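Local coordinates for protein lactococcal phage P2 ORF15 (Lactococcus phage p2, PDB 2WZP) that appears to act as the distal tail protein (Dit) of the phage, probably forming a ring at the tip of the tail on which other parts of the baseplate assemble, at residues 84-89 and 158-163; 117-122 and 132-137; 223-228 and 320-325. All coordinates share one frame; numbering follows the deposited sequence.

Interaction 1. Residues 84-89 and 158-163; sequences ITQPQI and FDIITK
Ile160 packs against the loop formed by Gln86, Pro87 and Gln88, and this is the dense part of the contact. Its CG2 methyl touches Gln86 CB at 3.8 Å, CG1 abuts the carbonyl oxygen of Pro87, and CD1 meets Ile89 CG1 at 3.7 Å, the two isoleucine side chains crossing at about a right angle. Next to this packed region, Ile89, where strand 89-95 begins, pairs with Phe158 of strand 153-163: the two form an antiparallel hydrogen-bonded pair, with Ile89 N to Phe158 O at 3.1 Å and Phe158 N to Ile89 O at 2.9 Å. The Gln88 and Asp159 side chains lie on the more open, solvent-facing side. They run alongside each other in the same direction, and Gln88 NE2 gives a nearly straight bond (171°) to Asp159 OD1 at 2.9 Å. The oxygen lies in the plane of the amide, but is itself approached from above the carboxylate plane. At the other end Lys163, stretched out from a CG anti to the backbone N (chi1 -167°), carries NZ to Gln86 OE1 at 2.8 Å, arriving above the carbonyl plane. A water links the same NZ to Pro87 O, while Gln86 NE2 bonds to Asp324 O. Gln72 of the second subunit meets the backbone N of Gln86. The buried ammonium is therefore met by neutral oxygens, from an amide, a water and, weakly, Leu62 O, so its charge is probably stabilised at least in part by the dipoles of these groups.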
loop_
_atom_site.group_PDB
_atom_site.type_symbol
_atom_site.label_atom_id
_atom_site.label_comp_id
_atom_site.label_asym_id
_atom_site.label_seq_id
_atom_site.Cartn_x
_atom_site.Cartn_y
_atom_site.Cartn_z
ATOM N N ILE M 84 -32.333 -16.669 -1.776
ATOM C CA ILE M 84 -31.840 -15.538 -1.000
ATOM C C ILE M 84 -30.831 -16.061 0.015
ATOM O O ILE M 84 -30.996 -17.154 0.558
ATOM C CB ILE M 84 -33.022 -14.720 -0.357
ATOM C CG1 ILE M 84 -33.278 -13.457 -1.141
ATOM C CG2 ILE M 84 -32.865 -14.370 1.136
ATOM C CD1 ILE M 84 -34.251 -13.612 -2.133
ATOM N N THR M 85 -29.783 -15.288 0.247
ATOM C CA THR M 85 -28.753 -15.571 1.234
ATOM C C THR M 85 -28.674 -14.331 2.124
ATOM O O THR M 85 -28.509 -13.211 1.636
ATOM C CB THR M 85 -27.414 -15.912 0.546
ATOM O OG1 THR M 85 -27.510 -17.194 -0.057
ATOM C CG2 THR M 85 -26.247 -15.917 1.499
ATOM N N GLN M 86 -28.816 -14.532 3.421
ATOM C CA GLN M 86 -28.711 -13.443 4.382
ATOM C C GLN M 86 -27.287 -13.433 4.932
ATOM O O GLN M 86 -26.847 -14.442 5.492
ATOM C CB GLN M 86 -29.754 -13.600 5.506
ATOM C CG GLN M 86 -31.209 -13.452 5.014
ATOM C CD GLN M 86 -31.579 -12.034 4.719
ATOM O OE1 GLN M 86 -30.742 -11.132 4.694
ATOM N NE2 GLN M 86 -32.855 -11.798 4.492
ATOM N N PRO M 87 -26.511 -12.350 4.737
ATOM C CA PRO M 87 -25.126 -12.361 5.235
ATOM C C PRO M 87 -25.046 -12.253 6.746
ATOM O O PRO M 87 -26.008 -11.799 7.373
ATOM C CB PRO M 87 -24.500 -11.139 4.553
ATOM C CG PRO M 87 -25.619 -10.221 4.304
ATOM C CD PRO M 87 -26.824 -11.080 4.045
ATOM N N GLN M 88 -23.891 -12.642 7.322
ATOM C CA GLN M 88 -23.635 -12.508 8.758
ATOM C C GLN M 88 -23.588 -11.029 9.112
ATOM O O GLN M 88 -23.227 -10.206 8.259
ATOM C CB GLN M 88 -22.270 -13.083 9.120
ATOM C CG GLN M 88 -22.128 -14.569 8.969
ATOM C CD GLN M 88 -20.761 -14.960 9.415
ATOM O OE1 GLN M 88 -19.751 -14.304 9.097
ATOM N NE2 GLN M 88 -20.686 -16.060 10.129
ATOM N N ILE M 89 -23.924 -10.691 10.362
ATOM C CA ILE M 89 -23.834 -9.315 10.817
ATOM C C ILE M 89 -22.673 -9.193 11.775
ATOM O O ILE M 89 -22.634 -9.841 12.827
ATOM C CB ILE M 89 -25.128 -8.694 11.409
ATOM C CG1 ILE M 89 -26.374 -9.053 10.579
ATOM C CG2 ILE M 89 -24.952 -7.161 11.528
ATOM C CD1 ILE M 89 -27.772 -8.629 11.210
ATOM N N PHE M 158 -22.415 -12.459 14.095
ATOM C CA PHE M 158 -23.553 -13.324 14.268
ATOM C C PHE M 158 -23.938 -14.013 13.015
ATOM O O PHE M 158 -24.044 -13.391 11.951
ATOM C CB PHE M 158 -24.775 -12.524 14.731
ATOM C CG PHE M 158 -24.662 -11.943 16.110
ATOM C CD1 PHE M 158 -24.981 -12.700 17.229
ATOM C CD2 PHE M 158 -24.298 -10.611 16.292
ATOM C CE1 PHE M 158 -24.894 -12.150 18.512
ATOM C CE2 PHE M 158 -24.237 -10.055 17.581
ATOM C CZ PHE M 158 -24.527 -10.834 18.679
ATOM N N ASP M 159 -24.272 -15.290 13.170
ATOM C CA ASP M 159 -24.878 -16.092 12.125
ATOM C C ASP M 159 -26.370 -15.774 12.198
ATOM O O ASP M 159 -26.915 -15.627 13.279
ATOM C CB ASP M 159 -24.666 -17.586 12.387
ATOM C CG ASP M 159 -23.366 -18.149 11.854
ATOM O OD1 ASP M 159 -22.978 -17.776 10.705
ATOM O OD2 ASP M 159 -22.825 -19.096 12.492
ATOM N N ILE M 160 -27.011 -15.668 11.049
ATOM C CA ILE M 160 -28.441 -15.396 10.892
ATOM C C ILE M 160 -29.236 -16.692 11.013
ATOM O O ILE M 160 -28.852 -17.712 10.427
ATOM C CB ILE M 160 -28.688 -14.768 9.485
ATOM C CG1 ILE M 160 -27.820 -13.509 9.201
ATOM C CG2 ILE M 160 -30.180 -14.553 9.190
ATOM C CD1 ILE M 160 -28.061 -12.239 10.002
ATOM N N ILE M 161 -30.389 -16.631 11.703
ATOM C CA ILE M 161 -31.321 -17.747 11.809
ATOM C C ILE M 161 -32.568 -17.298 11.133
ATOM O O ILE M 161 -33.007 -17.937 10.171
ATOM C CB ILE M 161 -31.551 -18.244 13.255
ATOM C CG1 ILE M 161 -30.235 -18.786 13.824
ATOM C CG2 ILE M 161 -32.675 -19.314 13.335
ATOM C CD1 ILE M 161 -30.069 -18.532 15.245
ATOM N N THR M 162 -33.123 -16.168 11.597
ATOM C CA THR M 162 -34.378 -15.612 11.091
ATOM C C THR M 162 -34.205 -14.132 10.957
ATOM O O THR M 162 -34.198 -13.447 11.948
ATOM C CB THR M 162 -35.507 -16.040 12.032
ATOM O OG1 THR M 162 -35.647 -17.455 11.940
ATOM C CG2 THR M 162 -36.799 -15.457 11.651
ATOM N N LYS M 163 -33.970 -13.644 9.749
ATOM C CA LYS M 163 -33.739 -12.225 9.595
ATOM C C LYS M 163 -34.902 -11.436 9.070
ATOM O O LYS M 163 -35.324 -11.581 7.941
ATOM C CB LYS M 163 -32.494 -11.925 8.784
ATOM C CG LYS M 163 -32.081 -10.506 8.869
ATOM C CD LYS M 163 -30.968 -10.270 7.949
ATOM C CE LYS M 163 -30.958 -8.893 7.439
ATOM N NZ LYS M 163 -30.222 -8.874 6.184
HETATM O O HOH W 1 -35.118 -13.736 5.337
HETATM O O HOH W 2 -27.237 -9.252 7.366
#

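Interaction 2. Residues 117-122 and 132-137; sequences KKFVTL and YADLAL
Thr121 and Asp134 face each other as a non-hydrogen-bonded pair in the antiparallel beta hairpin made by strands 120-125 and 130-140. Their side chains run alongside, pointing the same way, and Thr121 OG1 donates to Asp134 OD1 at 2.8 Å, approaching on the anti side and out of the carboxylate plane. OG1 is placed for this beside the backbone N (chi1 -63°), which turns the CG2 methyl obliquely to Tyr132, 3.8 Å from its CB. Phe119, the residue just before the strand, crosses the aspartate at a slant, with ring and carboxylate planes 47° apart and Phe119 CE1 3.6 Å from Asp134 OD1. The carboxylate is held from further directions as well: OD1 also bonds to Tyr165 OH, and OD2 makes a salt bridge with Lys320, so both oxygens of this buried group are occupied. A positive neighbour of this kind would be expected to favour the ionised form. Flanking the Thr121-Asp134 pair, Val120 with Leu135 and Leu122 with Ala133 are hydrogen-bonded pairs, with bonds such as Leu135 N to Val120 O at 2.8 Å. Their side chains project from the face opposite to that of Thr121 and Asp134, where Val120 and Leu122 meet Ile35 of strand 32-36 and Leu135 meets Phe158 and Ile160 of strand 153-163. The hairpin thus occupies the middle of the large N-terminal sheet. On that apolar face, the CD1 methyl of Leu135 reaches diagonally across to Leu122 CB, 3.7 Å away.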
loop_
_atom_site.group_PDB
_atom_site.type_symbol
_atom_site.label_atom_id
_atom_site.label_comp_id
_atom_site.label_asym_id
_atom_site.label_seq_id
_atom_site.Cartn_x
_atom_site.Cartn_y
_atom_site.Cartn_z
ATOM N N LYS M 117 -27.760 -18.975 25.806
ATOM C CA LYS M 117 -28.991 -19.277 25.083
ATOM C C LYS M 117 -28.679 -19.941 23.757
ATOM O O LYS M 117 -27.622 -19.701 23.198
ATOM C CB LYS M 117 -29.788 -17.987 24.825
ATOM C CG LYS M 117 -30.153 -17.120 26.041
ATOM C CD LYS M 117 -30.801 -17.834 27.259
ATOM C CE LYS M 117 -32.246 -18.211 27.127
ATOM N NZ LYS M 117 -32.990 -17.906 28.399
ATOM N N LYS M 118 -29.629 -20.730 23.212
ATOM C CA LYS M 118 -29.520 -21.396 21.906
ATOM C C LYS M 118 -29.349 -20.323 20.810
ATOM O O LYS M 118 -28.645 -20.524 19.827
ATOM C CB LYS M 118 -30.790 -22.233 21.651
ATOM C CG LYS M 118 -30.760 -23.059 20.372
ATOM C CD LYS M 118 -32.059 -23.800 20.092
ATOM C CE LYS M 118 -31.836 -24.787 18.978
ATOM N NZ LYS M 118 -33.081 -25.497 18.656
ATOM N N PHE M 119 -29.997 -19.184 21.010
ATOM C CA PHE M 119 -29.960 -18.021 20.129
ATOM C C PHE M 119 -30.400 -16.812 20.978
ATOM O O PHE M 119 -30.981 -16.953 22.061
ATOM C CB PHE M 119 -30.898 -18.200 18.886
ATOM C CG PHE M 119 -32.371 -18.158 19.221
ATOM C CD1 PHE M 119 -33.096 -16.981 19.090
ATOM C CD2 PHE M 119 -33.014 -19.274 19.760
ATOM C CE1 PHE M 119 -34.448 -16.920 19.472
ATOM C CE2 PHE M 119 -34.361 -19.216 20.124
ATOM C CZ PHE M 119 -35.066 -18.037 19.983
ATOM N N VAL M 120 -30.153 -15.640 20.434
ATOM C CA VAL M 120 -30.429 -14.335 20.993
ATOM C C VAL M 120 -31.194 -13.553 19.882
ATOM O O VAL M 120 -31.140 -13.931 18.693
ATOM C CB VAL M 120 -29.043 -13.767 21.422
ATOM C CG1 VAL M 120 -28.600 -12.524 20.654
ATOM C CG2 VAL M 120 -28.967 -13.567 22.911
ATOM N N THR M 121 -31.966 -12.526 20.276
ATOM C CA THR M 121 -32.765 -11.747 19.318
ATOM C C THR M 121 -32.358 -10.283 19.275
ATOM O O THR M 121 -32.403 -9.587 20.300
ATOM C CB THR M 121 -34.278 -11.905 19.626
ATOM O OG1 THR M 121 -34.644 -13.266 19.456
ATOM C CG2 THR M 121 -35.143 -11.067 18.729
ATOM N N LEU M 122 -32.013 -9.810 18.081
ATOM C CA LEU M 122 -31.712 -8.403 17.862
ATOM C C LEU M 122 -33.009 -7.668 17.469
ATOM O O LEU M 122 -33.730 -8.098 16.567
ATOM C CB LEU M 122 -30.632 -8.236 16.771
ATOM C CG LEU M 122 -30.294 -6.808 16.314
ATOM C CD1 LEU M 122 -29.368 -6.116 17.317
ATOM C CD2 LEU M 122 -29.663 -6.845 14.945
ATOM N N TYR M 132 -37.241 -7.849 14.197
ATOM C CA TYR M 132 -36.362 -8.711 14.956
ATOM C C TYR M 132 -35.584 -9.662 14.076
ATOM O O TYR M 132 -36.014 -9.991 12.970
ATOM C CB TYR M 132 -37.185 -9.495 15.982
ATOM C CG TYR M 132 -37.999 -8.600 16.890
ATOM C CD1 TYR M 132 -37.469 -8.120 18.084
ATOM C CD2 TYR M 132 -39.305 -8.227 16.555
ATOM C CE1 TYR M 132 -38.210 -7.288 18.922
ATOM C CE2 TYR M 132 -40.038 -7.360 17.365
ATOM C CZ TYR M 132 -39.488 -6.900 18.554
ATOM O OH TYR M 132 -40.196 -6.085 19.412
ATOM N N ALA M 133 -34.432 -10.121 14.592
ATOM C CA ALA M 133 -33.599 -11.112 13.932
ATOM C C ALA M 133 -33.105 -12.073 14.975
ATOM O O ALA M 133 -32.507 -11.631 15.948
ATOM C CB ALA M 133 -32.410 -10.448 13.224
ATOM N N ASP M 134 -33.381 -13.377 14.819
ATOM C CA ASP M 134 -32.840 -14.420 15.708
ATOM C C ASP M 134 -31.451 -14.711 15.187
ATOM O O ASP M 134 -31.282 -15.035 14.003
ATOM C CB ASP M 134 -33.685 -15.700 15.698
ATOM C CG ASP M 134 -35.066 -15.521 16.257
ATOM O OD1 ASP M 134 -35.289 -14.513 16.999
ATOM O OD2 ASP M 134 -35.922 -16.402 16.004
ATOM N N LEU M 135 -30.455 -14.523 16.064
ATOM C CA LEU M 135 -29.031 -14.661 15.758
ATOM C C LEU M 135 -28.328 -15.666 16.669
ATOM O O LEU M 135 -28.775 -15.948 17.785
ATOM C CB LEU M 135 -28.367 -13.285 15.987
ATOM C CG LEU M 135 -28.913 -12.075 15.233
ATOM C CD1 LEU M 135 -28.207 -10.819 15.675
ATOM C CD2 LEU M 135 -28.761 -12.253 13.704
ATOM N N ALA M 136 -27.187 -16.153 16.214
ATOM C CA ALA M 136 -26.329 -17.055 16.963
ATOM C C ALA M 136 -24.914 -16.485 16.816
ATOM O O ALA M 136 -24.493 -16.145 15.709
ATOM C CB ALA M 136 -26.406 -18.447 16.379
ATOM N N LEU M 137 -24.210 -16.321 17.940
ATOM C CA LEU M 137 -22.856 -15.820 17.976
ATOM C C LEU M 137 -21.979 -16.716 17.070
ATOM O O LEU M 137 -22.081 -17.952 17.126
ATOM C CB LEU M 137 -22.400 -15.874 19.438
ATOM C CG LEU M 137 -21.057 -15.251 19.882
ATOM C CD1 LEU M 137 -19.878 -16.156 19.676
ATOM C CD2 LEU M 137 -20.908 -13.827 19.544
#

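Interaction 3. Residues 223-228 and 320-325; sequences EIFSFM and KRKADF
Lys322 runs across one face of the Phe225 ring and on to Glu223, joining an apolar contact to an ionic one. Its CB lies over the ring, 3.6 Å from Phe225 CD2. CG, set anti to the backbone N (chi1 176°), makes a CH-pi contact, 3.8 Å from the ring centroid and only 19° off the ring normal. CD stays along the rim of the ring, between Glu223 OE2 and the carbonyl oxygen of Ile224, 3.6 Å from the latter, and CE lies between the same OE2 and Phe225 CE1. There the chain bends (chi4 -95°), delivering NZ to Glu223 OE2 at 2.8 Å, on the syn side of the carboxylate and somewhat out of its plane, and to Asp324 OD2 at 2.9 Å on its syn lone pair. One ammonium thus bridges two acids, whose other oxygens, Glu223 OE1 and Asp324 OD1, come within 4.5 Å of each other; the shared lysine probably offsets their repulsion, and two waters further tie Glu223 to Asp324. The backbones meet beside this network: Phe225 N bonds almost linearly to Lys320 O at 2.7 Å, and Lys322 N bonds to Glu223 O. Phe225 lies at a corner where the strand turns, and its side chain also touches Thr162 and Tyr165, while Ile76 of the second subunit packs on both Phe225 and Lys322. Strand 312-322 runs between strands 224-233 and 165-173 in the C-terminal sheet, with Arg321 salt-bridged to Glu168 on the latter; beyond its end, Phe325 packs on Val111 in helix 100-115 of the third subunit.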
loop_
_atom_site.group_PDB
_atom_site.type_symbol
_atom_site.label_atom_id
_atom_site.label_comp_id
_atom_site.label_asym_id
_atom_site.label_seq_id
_atom_site.Cartn_x
_atom_site.Cartn_y
_atom_site.Cartn_z
ATOM N N GLU M 223 -45.848 -13.264 3.283
ATOM C CA GLU M 223 -44.848 -14.299 3.576
ATOM C C GLU M 223 -44.701 -14.437 5.100
ATOM O O GLU M 223 -44.795 -13.432 5.827
ATOM C CB GLU M 223 -43.500 -13.888 3.020
ATOM C CG GLU M 223 -43.158 -14.557 1.716
ATOM C CD GLU M 223 -41.709 -14.310 1.354
ATOM O OE1 GLU M 223 -41.417 -13.222 0.808
ATOM O OE2 GLU M 223 -40.860 -15.169 1.679
ATOM N N ILE M 224 -44.446 -15.669 5.579
ATOM C CA ILE M 224 -44.227 -15.975 6.993
ATOM C C ILE M 224 -42.968 -16.852 7.089
ATOM O O ILE M 224 -42.531 -17.419 6.084
ATOM C CB ILE M 224 -45.490 -16.656 7.657
ATOM C CG1 ILE M 224 -45.697 -18.119 7.192
ATOM C CG2 ILE M 224 -46.773 -15.819 7.503
ATOM C CD1 ILE M 224 -46.381 -18.980 8.163
ATOM N N PHE M 225 -42.389 -16.972 8.292
ATOM C CA PHE M 225 -41.262 -17.853 8.552
ATOM C C PHE M 225 -41.821 -19.165 9.010
ATOM O O PHE M 225 -41.399 -20.229 8.553
ATOM C CB PHE M 225 -40.354 -17.267 9.640
ATOM C CG PHE M 225 -39.299 -16.330 9.114
ATOM C CD1 PHE M 225 -38.197 -16.818 8.412
ATOM C CD2 PHE M 225 -39.385 -14.963 9.339
ATOM C CE1 PHE M 225 -37.241 -15.955 7.891
ATOM C CE2 PHE M 225 -38.408 -14.104 8.846
ATOM C CZ PHE M 225 -37.355 -14.604 8.108
ATOM N N SER M 226 -42.793 -19.072 9.917
ATOM C CA SER M 226 -43.454 -20.185 10.584
ATOM C C SER M 226 -44.572 -19.632 11.455
ATOM O O SER M 226 -44.765 -18.418 11.583
ATOM C CB SER M 226 -42.442 -20.907 11.489
ATOM O OG SER M 226 -41.836 -20.047 12.438
ATOM N N PHE M 227 -45.280 -20.529 12.095
ATOM C CA PHE M 227 -46.325 -20.135 13.014
ATOM C C PHE M 227 -46.339 -21.121 14.153
ATOM O O PHE M 227 -45.784 -22.227 14.071
ATOM C CB PHE M 227 -47.712 -20.017 12.317
ATOM C CG PHE M 227 -48.171 -21.290 11.651
ATOM C CD1 PHE M 227 -47.827 -21.566 10.328
ATOM C CD2 PHE M 227 -48.878 -22.246 12.361
ATOM C CE1 PHE M 227 -48.211 -22.760 9.729
ATOM C CE2 PHE M 227 -49.254 -23.441 11.764
ATOM C CZ PHE M 227 -48.945 -23.678 10.445
ATOM N N MET M 228 -47.022 -20.715 15.195
ATOM C CA MET M 228 -47.249 -21.479 16.393
ATOM C C MET M 228 -48.732 -21.289 16.780
ATOM O O MET M 228 -49.297 -20.203 16.604
ATOM C CB MET M 228 -46.307 -20.964 17.452
ATOM C CG MET M 228 -46.349 -21.740 18.683
ATOM S SD MET M 228 -47.137 -20.722 19.898
ATOM C CE MET M 228 -46.968 -21.775 21.264
ATOM N N LYS M 320 -45.020 -15.821 12.823
ATOM C CA LYS M 320 -43.731 -15.187 12.665
ATOM C C LYS M 320 -43.705 -14.658 11.245
ATOM O O LYS M 320 -43.407 -15.400 10.304
ATOM C CB LYS M 320 -42.587 -16.165 12.968
ATOM C CG LYS M 320 -41.331 -15.446 13.392
ATOM C CD LYS M 320 -40.107 -16.343 13.334
ATOM C CE LYS M 320 -39.473 -16.654 14.670
ATOM N NZ LYS M 320 -38.341 -17.586 14.488
ATOM N N ARG M 321 -44.093 -13.374 11.085
ATOM C CA ARG M 321 -44.144 -12.682 9.782
ATOM C C ARG M 321 -42.742 -12.478 9.221
ATOM O O ARG M 321 -41.815 -12.388 9.996
ATOM C CB ARG M 321 -44.901 -11.361 9.907
ATOM C CG ARG M 321 -46.342 -11.558 10.380
ATOM C CD ARG M 321 -47.187 -10.325 10.314
ATOM N NE ARG M 321 -47.277 -9.704 9.004
ATOM C CZ ARG M 321 -48.416 -9.361 8.420
ATOM N NH1 ARG M 321 -48.406 -8.765 7.236
ATOM N NH2 ARG M 321 -49.578 -9.578 9.029
ATOM N N LYS M 322 -42.572 -12.451 7.896
ATOM C CA LYS M 322 -41.266 -12.419 7.231
ATOM C C LYS M 322 -41.068 -11.210 6.331
ATOM O O LYS M 322 -41.987 -10.819 5.615
ATOM C CB LYS M 322 -41.114 -13.735 6.425
ATOM C CG LYS M 322 -39.860 -13.911 5.543
ATOM C CD LYS M 322 -39.825 -15.306 4.974
ATOM C CE LYS M 322 -38.505 -15.727 4.414
ATOM N NZ LYS M 322 -38.441 -15.499 2.965
ATOM N N ALA M 323 -39.840 -10.657 6.326
ATOM C CA ALA M 323 -39.386 -9.568 5.471
ATOM C C ALA M 323 -37.910 -9.804 5.250
ATOM O O ALA M 323 -37.153 -9.732 6.207
ATOM C CB ALA M 323 -39.618 -8.234 6.150
ATOM N N ASP M 324 -37.487 -10.134 4.025
ATOM C CA ASP M 324 -36.065 -10.418 3.759
ATOM C C ASP M 324 -35.194 -9.153 3.869
ATOM O O ASP M 324 -33.996 -9.238 4.194
ATOM C CB ASP M 324 -35.871 -11.063 2.355
ATOM C CG ASP M 324 -36.607 -12.357 2.086
ATOM O OD1 ASP M 324 -36.998 -12.577 0.920
ATOM O OD2 ASP M 324 -36.713 -13.190 3.023
ATOM N N PHE M 325 -35.808 -7.991 3.543
ATOM C CA PHE M 325 -35.175 -6.680 3.547
ATOM C C PHE M 325 -36.098 -5.648 4.173
ATOM O O PHE M 325 -37.305 -5.633 3.914
ATOM C CB PHE M 325 -34.758 -6.257 2.135
ATOM C CG PHE M 325 -33.900 -5.011 2.117
ATOM C CD1 PHE M 325 -34.484 -3.742 2.028
ATOM C CD2 PHE M 325 -32.509 -5.100 2.205
ATOM C CE1 PHE M 325 -33.695 -2.594 2.028
ATOM C CE2 PHE M 325 -31.723 -3.950 2.190
ATOM C CZ PHE M 325 -32.325 -2.708 2.092
HETATM O O HOH W 3 -39.789 -10.942 2.121
HETATM O O HOH W 4 -38.423 -15.219 -0.432
HETATM O O HOH W 5 -38.857 -19.689 12.201
#

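In the fold
From the N terminus, segment 84-89 opens the first long loop, which closes at 158-163 as interaction 1. Nested within it, after helix 100-115, interaction 2 closes a short hairpin turn. The two are neighbours in the seven-stranded sheet, joined where Asp159 N meets Ala136 O and Ile161 N meets Asp134 O. Interaction 3 follows in series, closing a second long, helix-free loop from 223-228 to 320-325 within the C-terminal part. The later contact nevertheless returns to both earlier ones, through a hydrogen bond to interaction 1 and a salt bridge to interaction 2. The end of the chain is thereby tied back to the N-terminal part.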